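Local coordinates for protein probable fumarate reductase Ifc3 (Shewanella frigidimarina, PDB 1QO8) that catalyses the essentially one-way reduction of fumarate to succinate, using FAD and four covalently bound c-type hemes, and may serve electron transport to ferric iron, at residues Ala301-Val305 against Ala559-Asp565; Asp281-Val285 against Ile521-Phe525; Phe187-Met192 against Val204-Ala208. All blocks are in the same frame, centred on the assembly; numbering follows the deposited sequence.

Contact 1 (Ala301-Val305 against Ala559-Asp565); sequences AKSVV and AAKHALD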
# COMPACT_ATOMS: atom_id res chain seq x y z
N ALA A 301 -4.24 28.73 -4.94
CA ALA A 301 -2.85 28.77 -5.36
C ALA A 301 -2.83 28.08 -6.72
O ALA A 301 -3.60 27.13 -6.85
CB ALA A 301 -2.02 27.95 -4.34
N LYS A 302 -2.03 28.58 -7.63
CA LYS A 302 -1.82 27.91 -8.88
C LYS A 302 -0.92 26.68 -8.69
O LYS A 302 -1.10 25.77 -9.49
CB LYS A 302 -1.21 28.83 -9.93
CG LYS A 302 -2.22 29.88 -10.42
CD LYS A 302 -1.57 30.78 -11.51
CE LYS A 302 -2.62 31.25 -12.54
NZ LYS A 302 -2.09 31.24 -13.95
N SER A 303 0.07 26.72 -7.76
CA SER A 303 0.80 25.47 -7.50
C SER A 303 0.94 25.19 -5.99
O SER A 303 1.05 26.08 -5.14
CB SER A 303 2.16 25.59 -8.11
OG SER A 303 2.22 25.59 -9.50
N VAL A 304 0.88 23.94 -5.61
CA VAL A 304 0.94 23.40 -4.27
C VAL A 304 2.07 22.35 -4.30
O VAL A 304 2.16 21.51 -5.19
CB VAL A 304 -0.37 22.75 -3.84
CG1 VAL A 304 -0.24 22.29 -2.37
CG2 VAL A 304 -1.58 23.70 -3.88
N VAL A 305 3.06 22.50 -3.42
CA VAL A 305 4.22 21.59 -3.33
C VAL A 305 4.11 20.84 -1.99
O VAL A 305 4.08 21.49 -0.93
CB VAL A 305 5.52 22.39 -3.36
CG1 VAL A 305 6.77 21.52 -3.17
CG2 VAL A 305 5.70 23.29 -4.58
N ALA A 559 7.15 24.39 -9.75
CA ALA A 559 5.96 25.01 -9.20
C ALA A 559 5.83 26.47 -9.67
O ALA A 559 4.71 26.92 -9.92
CB ALA A 559 5.96 24.97 -7.68
N ALA A 560 6.94 27.21 -9.70
CA ALA A 560 6.92 28.64 -9.97
C ALA A 560 6.67 28.87 -11.46
O ALA A 560 5.83 29.70 -11.82
CB ALA A 560 8.19 29.36 -9.55
N LYS A 561 7.36 28.09 -12.26
CA LYS A 561 7.23 28.12 -13.71
C LYS A 561 5.78 27.86 -14.11
O LYS A 561 5.19 28.55 -14.97
CB LYS A 561 8.22 27.14 -14.36
CG LYS A 561 9.50 27.82 -14.79
CD LYS A 561 10.79 27.07 -14.97
CE LYS A 561 10.79 25.89 -15.92
NZ LYS A 561 12.12 25.25 -16.13
N HIS A 562 5.09 26.96 -13.38
CA HIS A 562 3.72 26.62 -13.73
C HIS A 562 2.77 27.70 -13.27
O HIS A 562 1.72 27.91 -13.89
CB HIS A 562 3.38 25.28 -13.08
CG HIS A 562 1.96 24.85 -13.27
ND1 HIS A 562 0.97 25.17 -12.34
CD2 HIS A 562 1.38 24.17 -14.27
CE1 HIS A 562 -0.15 24.63 -12.77
NE2 HIS A 562 0.07 24.01 -13.93
N ALA A 563 3.11 28.41 -12.18
CA ALA A 563 2.29 29.50 -11.71
C ALA A 563 2.39 30.76 -12.57
O ALA A 563 1.43 31.47 -12.76
CB ALA A 563 2.65 29.91 -10.29
N LEU A 564 3.62 31.12 -12.91
CA LEU A 564 3.86 32.20 -13.86
C LEU A 564 3.74 31.46 -15.17
O LEU A 564 3.24 30.32 -15.05
CB LEU A 564 5.33 32.58 -13.74
CG LEU A 564 5.60 32.92 -12.27
CD1 LEU A 564 7.08 32.98 -11.97
CD2 LEU A 564 4.89 34.21 -11.91
N ASP A 565 4.26 31.92 -16.28
CA ASP A 565 4.21 30.90 -17.37
C ASP A 565 4.11 31.66 -18.68
O ASP A 565 5.00 31.74 -19.54
CB ASP A 565 3.01 29.98 -17.31
CG ASP A 565 1.55 30.37 -17.41
OD1 ASP A 565 1.30 30.99 -18.46
OD2 ASP A 565 0.64 30.17 -16.57

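Contact 2 (Asp281-Val285 against Ile521-Phe525); sequences DHSVV and IDGLF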
# COMPACT_ATOMS: atom_id res chain seq x y z
N ASP A 281 -11.84 20.52 -13.41
CA ASP A 281 -11.01 19.85 -14.41
C ASP A 281 -9.85 19.10 -13.78
O ASP A 281 -8.75 19.09 -14.33
CB ASP A 281 -10.52 20.78 -15.53
CG ASP A 281 -10.06 20.06 -16.78
OD1 ASP A 281 -9.74 18.84 -16.71
OD2 ASP A 281 -10.00 20.61 -17.90
N HIS A 282 -10.00 18.44 -12.64
CA HIS A 282 -8.92 17.69 -12.02
C HIS A 282 -7.67 18.53 -11.74
O HIS A 282 -6.58 18.01 -11.87
CB HIS A 282 -8.49 16.50 -12.90
CG HIS A 282 -9.56 15.46 -12.96
ND1 HIS A 282 -10.17 15.13 -14.16
CD2 HIS A 282 -10.16 14.73 -11.99
CE1 HIS A 282 -11.08 14.20 -13.93
NE2 HIS A 282 -11.11 13.96 -12.63
N SER A 283 -7.83 19.79 -11.37
CA SER A 283 -6.72 20.68 -11.13
C SER A 283 -6.64 20.98 -9.64
O SER A 283 -7.70 21.24 -9.08
CB SER A 283 -6.86 22.03 -11.85
OG SER A 283 -6.27 21.91 -13.12
N VAL A 284 -5.43 20.90 -9.09
CA VAL A 284 -5.29 21.31 -7.69
C VAL A 284 -5.28 22.84 -7.73
O VAL A 284 -4.50 23.36 -8.54
CB VAL A 284 -4.00 20.81 -7.01
CG1 VAL A 284 -3.80 21.50 -5.67
CG2 VAL A 284 -4.07 19.31 -6.85
N VAL A 285 -6.13 23.43 -6.91
CA VAL A 285 -6.19 24.89 -6.90
C VAL A 285 -6.06 25.46 -5.49
O VAL A 285 -6.31 26.67 -5.39
CB VAL A 285 -7.51 25.44 -7.49
CG1 VAL A 285 -7.57 25.17 -9.00
CG2 VAL A 285 -8.74 24.88 -6.79
N ILE A 521 -0.50 15.60 -12.14
CA ILE A 521 -1.72 16.28 -11.71
C ILE A 521 -1.40 17.77 -11.80
O ILE A 521 -0.30 18.19 -11.35
CB ILE A 521 -2.07 15.91 -10.28
CG1 ILE A 521 -2.40 14.41 -10.18
CG2 ILE A 521 -3.16 16.80 -9.73
CD1 ILE A 521 -2.55 13.87 -8.78
N ASP A 522 -2.25 18.48 -12.51
CA ASP A 522 -2.15 19.89 -12.78
C ASP A 522 -2.15 20.74 -11.51
O ASP A 522 -3.14 20.74 -10.78
CB ASP A 522 -3.40 20.32 -13.62
CG ASP A 522 -3.21 21.78 -14.04
OD1 ASP A 522 -2.20 22.08 -14.72
OD2 ASP A 522 -4.06 22.60 -13.63
N GLY A 523 -1.08 21.45 -11.22
CA GLY A 523 -1.02 22.23 -9.97
C GLY A 523 -0.29 21.56 -8.81
O GLY A 523 -0.13 22.23 -7.76
N LEU A 524 0.08 20.29 -8.85
CA LEU A 524 0.56 19.56 -7.66
C LEU A 524 2.00 19.06 -7.80
O LEU A 524 2.33 18.39 -8.78
CB LEU A 524 -0.26 18.31 -7.36
CG LEU A 524 -0.63 17.89 -5.95
CD1 LEU A 524 -0.67 16.39 -5.74
CD2 LEU A 524 0.11 18.54 -4.80
N PHE A 525 2.91 19.41 -6.90
CA PHE A 525 4.33 18.99 -6.96
C PHE A 525 4.74 18.40 -5.61
O PHE A 525 4.03 18.60 -4.63
CB PHE A 525 5.24 20.18 -7.30
CG PHE A 525 4.87 20.85 -8.62
CD1 PHE A 525 3.86 21.80 -8.65
CD2 PHE A 525 5.47 20.46 -9.78
CE1 PHE A 525 3.47 22.36 -9.85
CE2 PHE A 525 5.09 21.03 -11.01
CZ PHE A 525 4.09 22.00 -11.02

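Contact 3 (Phe187-Met192 against Val204-Ala208); sequences FIEDAM and VTILA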
# COMPACT_ATOMS: atom_id res chain seq x y z
N PHE A 187 27.94 6.81 -7.95
CA PHE A 187 26.83 7.29 -7.09
C PHE A 187 25.52 6.60 -7.50
O PHE A 187 24.73 6.10 -6.70
CB PHE A 187 26.71 8.82 -7.25
CG PHE A 187 25.72 9.52 -6.35
CD1 PHE A 187 24.37 9.20 -6.36
CD2 PHE A 187 26.13 10.48 -5.45
CE1 PHE A 187 23.46 9.82 -5.52
CE2 PHE A 187 25.23 11.11 -4.59
CZ PHE A 187 23.88 10.78 -4.60
N ILE A 188 25.24 6.63 -8.81
CA ILE A 188 24.04 6.00 -9.36
C ILE A 188 23.95 4.54 -9.07
O ILE A 188 22.99 4.14 -8.39
CB ILE A 188 23.87 6.32 -10.85
CG1 ILE A 188 23.59 7.83 -10.97
CG2 ILE A 188 22.75 5.56 -11.55
CD1 ILE A 188 23.86 8.32 -12.39
N GLU A 189 24.98 3.74 -9.39
CA GLU A 189 24.99 2.32 -9.10
C GLU A 189 24.89 2.00 -7.61
O GLU A 189 24.28 1.02 -7.16
CB GLU A 189 26.33 1.75 -9.59
CG GLU A 189 26.61 1.77 -11.06
CD GLU A 189 28.00 1.28 -11.44
OE1 GLU A 189 28.76 0.65 -10.65
OE2 GLU A 189 28.35 1.54 -12.61
N ASP A 190 25.65 2.76 -6.78
CA ASP A 190 25.60 2.54 -5.35
C ASP A 190 24.18 2.68 -4.82
O ASP A 190 23.71 1.93 -3.96
CB ASP A 190 26.52 3.56 -4.63
CG ASP A 190 28.02 3.31 -4.72
OD1 ASP A 190 28.51 2.37 -5.38
OD2 ASP A 190 28.83 4.09 -4.14
N ALA A 191 23.49 3.75 -5.26
CA ALA A 191 22.10 3.94 -4.84
C ALA A 191 21.22 2.78 -5.33
O ALA A 191 20.32 2.27 -4.64
CB ALA A 191 21.57 5.29 -5.38
N MET A 192 21.42 2.40 -6.60
CA MET A 192 20.51 1.40 -7.20
C MET A 192 20.60 0.09 -6.46
O MET A 192 19.67 -0.64 -6.15
CB MET A 192 20.79 1.26 -8.71
CG MET A 192 20.38 2.53 -9.47
SD MET A 192 18.61 2.85 -9.47
CE MET A 192 17.99 1.30 -10.19
N VAL A 204 17.19 8.78 -9.66
CA VAL A 204 18.53 8.54 -9.14
C VAL A 204 19.59 9.29 -9.91
O VAL A 204 20.53 9.80 -9.28
CB VAL A 204 18.87 7.04 -9.04
CG1 VAL A 204 20.23 6.75 -8.45
CG2 VAL A 204 17.81 6.42 -8.11
N THR A 205 19.49 9.26 -11.25
CA THR A 205 20.40 10.00 -12.11
C THR A 205 20.40 11.50 -11.87
O THR A 205 21.47 12.11 -11.73
CB THR A 205 20.04 9.67 -13.61
OG1 THR A 205 20.24 8.25 -13.74
CG2 THR A 205 20.93 10.40 -14.59
N ILE A 206 19.26 12.15 -11.79
CA ILE A 206 19.13 13.54 -11.38
C ILE A 206 19.68 13.82 -9.98
O ILE A 206 20.38 14.84 -9.78
CB ILE A 206 17.66 13.97 -11.42
CG1 ILE A 206 17.30 13.98 -12.94
CG2 ILE A 206 17.38 15.29 -10.76
CD1 ILE A 206 15.91 14.44 -13.25
N LEU A 207 19.35 12.91 -9.06
CA LEU A 207 19.93 13.00 -7.73
C LEU A 207 21.46 13.08 -7.83
O LEU A 207 22.01 14.07 -7.35
CB LEU A 207 19.54 11.83 -6.80
CG LEU A 207 20.07 12.00 -5.38
CD1 LEU A 207 19.44 13.24 -4.78
CD2 LEU A 207 19.78 10.77 -4.50
N ALA A 208 22.09 12.12 -8.50
CA ALA A 208 23.53 12.10 -8.66
C ALA A 208 24.03 13.35 -9.37
O ALA A 208 24.94 14.02 -8.90
CB ALA A 208 24.03 10.88 -9.45

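Contact 1 (Ala301-Val305 against Ala559-Asp565)
Ala559 O takes two donors. Ser303 OG reaches Ala559 O from the strand at 2.9 Å, in the carbonyl plane and on a lone pair (C=O...OG angle 126°), while Ala563 N supplies the helical bond from within 559-563. The same hydroxyl oxygen, Ser303 OG, accepts from His562 ND1 at 3.1 Å; this bond is bent, 139° at the hydrogen, and Ser303 OG lies somewhat out of the imidazole plane. Turned anti to the carbonyl carbon (chi1 -70°), Ser303 OG is placed between Ala559 O and His562 ND1, close enough to bond both. On the other nitrogen of the ring, NE2, His562 bonds Asp522 OD1, and bonds at both ring nitrogens limit its rotation. Beside this polar knot, Val305 CG2 presses on Ala559 CB at 3.5 Å, next to Phe525 and Val124. At the exposed end the Lys302 chain lies along the last helical turn, Lys302 CB 4.0 Å from Ala563 CB and Lys302 CD 3.3 Å from Ala563 O; Lys302 NZ makes a long salt bridge with Asp565 OD2, 3.9 Å away. Losing the hydroxyl to an alanine here would probably leave His562 ND1 without its acceptor and the imidazole freer to turn. The chemistry implies that strand 303-306 of the parallel FAD-domain sheet holds the locally antiparallel C-terminal helix by directed hydrogen bonds in the buried part, and by a weak charge pair at the surface.

Contact 2 (Asp281-Val285 against Ile521-Phe525)
Val284 reaches from the start of strand 284-291 over the turn 521-524. Val284 CB stands 3.9 Å from Asp522 O, and beyond it the two methyls part. Val284 CG2, anti to the carbonyl carbon, enters the notch between two side chains of the turn, 3.9 Å from Ile521 CG2 and 3.8 Å from Leu524 CG, crossing both obliquely. CG1, anti to the backbone N (chi1 169°), packs instead against Val304 of strand 303-306, in the other sheet. The valine is thereby packed among 521-525, Val304 and Ile347.

Its backbone is held too: Val284 N donates to Asp522 O at 2.9 Å, sitting nearly in line with the C=O of Asp522 (177°), its N-H moderately bent. One residue back, Ser283 OG hydrogen-bonds Asp522 OD2; the modelled separation is very short, so its exact length is doubtful. With CG anti to its backbone N (chi1 -174°), the aspartate swings its carboxylate toward Ser283, while its other oxygen is engaged by the C-terminal helix. Gly523 follows, and a CB there would run into Val284 O. At the outer end His282 reaches the second subunit, its NE2 making a weak hydrogen bond with Asp402 of that chain.

Ile521 to Leu524 form a type II beta turn with glycine at its third position, where such turns favour it; here the turn leads into strand 524-526, an outermost strand, within this chain, of the parallel sheet in the FAD-binding domain, of the Rossmann-like type.

Contact 3 (Phe187-Met192 against Val204-Ala208)
Phe187 and Ala208 meet at the heart of a helix-helix packing in the FAD-binding domain: helices 184-194 and 201-220, joined by a short connection, form a helix-loop-helix pair whose local segments cross at 132° with axes 9.2 Å apart. Packing is tight here. With CG anti to the backbone N (chi1 -174°), the phenylalanine ring lies against the second helix, and Ala208 CA sits over one face in a CH-pi contact, 3.9 Å from the centroid of the Phe187 ring. Leu207 CD2 comes to the edge of the same ring, in its plane, the two side chains crossing at about a right angle. The Ala208 methyl is shared: Phe187 CD1 lies 3.5 Å from Ala208 CB, and Ile188 CG1 is squeezed to 3.4 Å from Ala208 CB.

Further out, where Ile188 and Thr205 are both partly exposed, the fit slackens. Ile188 CD1 lies 3.9 Å from Thr205 OG1, a plain van der Waals contact; the hydroxyl itself is hydrogen-bonded to Ile201 O in its own helix. The exposed Glu189, turned away from the second helix, pairs with Arg235.

Toward the connection, Val204 divides its branches: Val204 CG1 rests on Ala191 CB at 3.7 Å and Val204 CG2 lies 3.9 Å from Met192 SD, where the sulfur is brought round by a chain bent at chi2 (-66°).

Contacts 1 and 2 touch, their centres 10 Å apart. Strands 303-306 and 524-526 are neighbours in the parallel sheet, where Val304 exchanges backbone hydrogen bonds with Gly523 and Phe525, and Val304 also packs on Val284. Their segments alternate along the chain: 281-285, 301-305, 521-525, then 559-565, so distant parts of the FAD-binding fold are closed together, with the C-terminal helix 543-563 laid on the sheet. Contact 3 comes earlier in the chain, about 28 and 29 Å from contacts 1 and 2 between centres, and touches neither. Helix 543-563 nevertheless spans the distance, since its start at Asn543 meets Phe187 and Ala191.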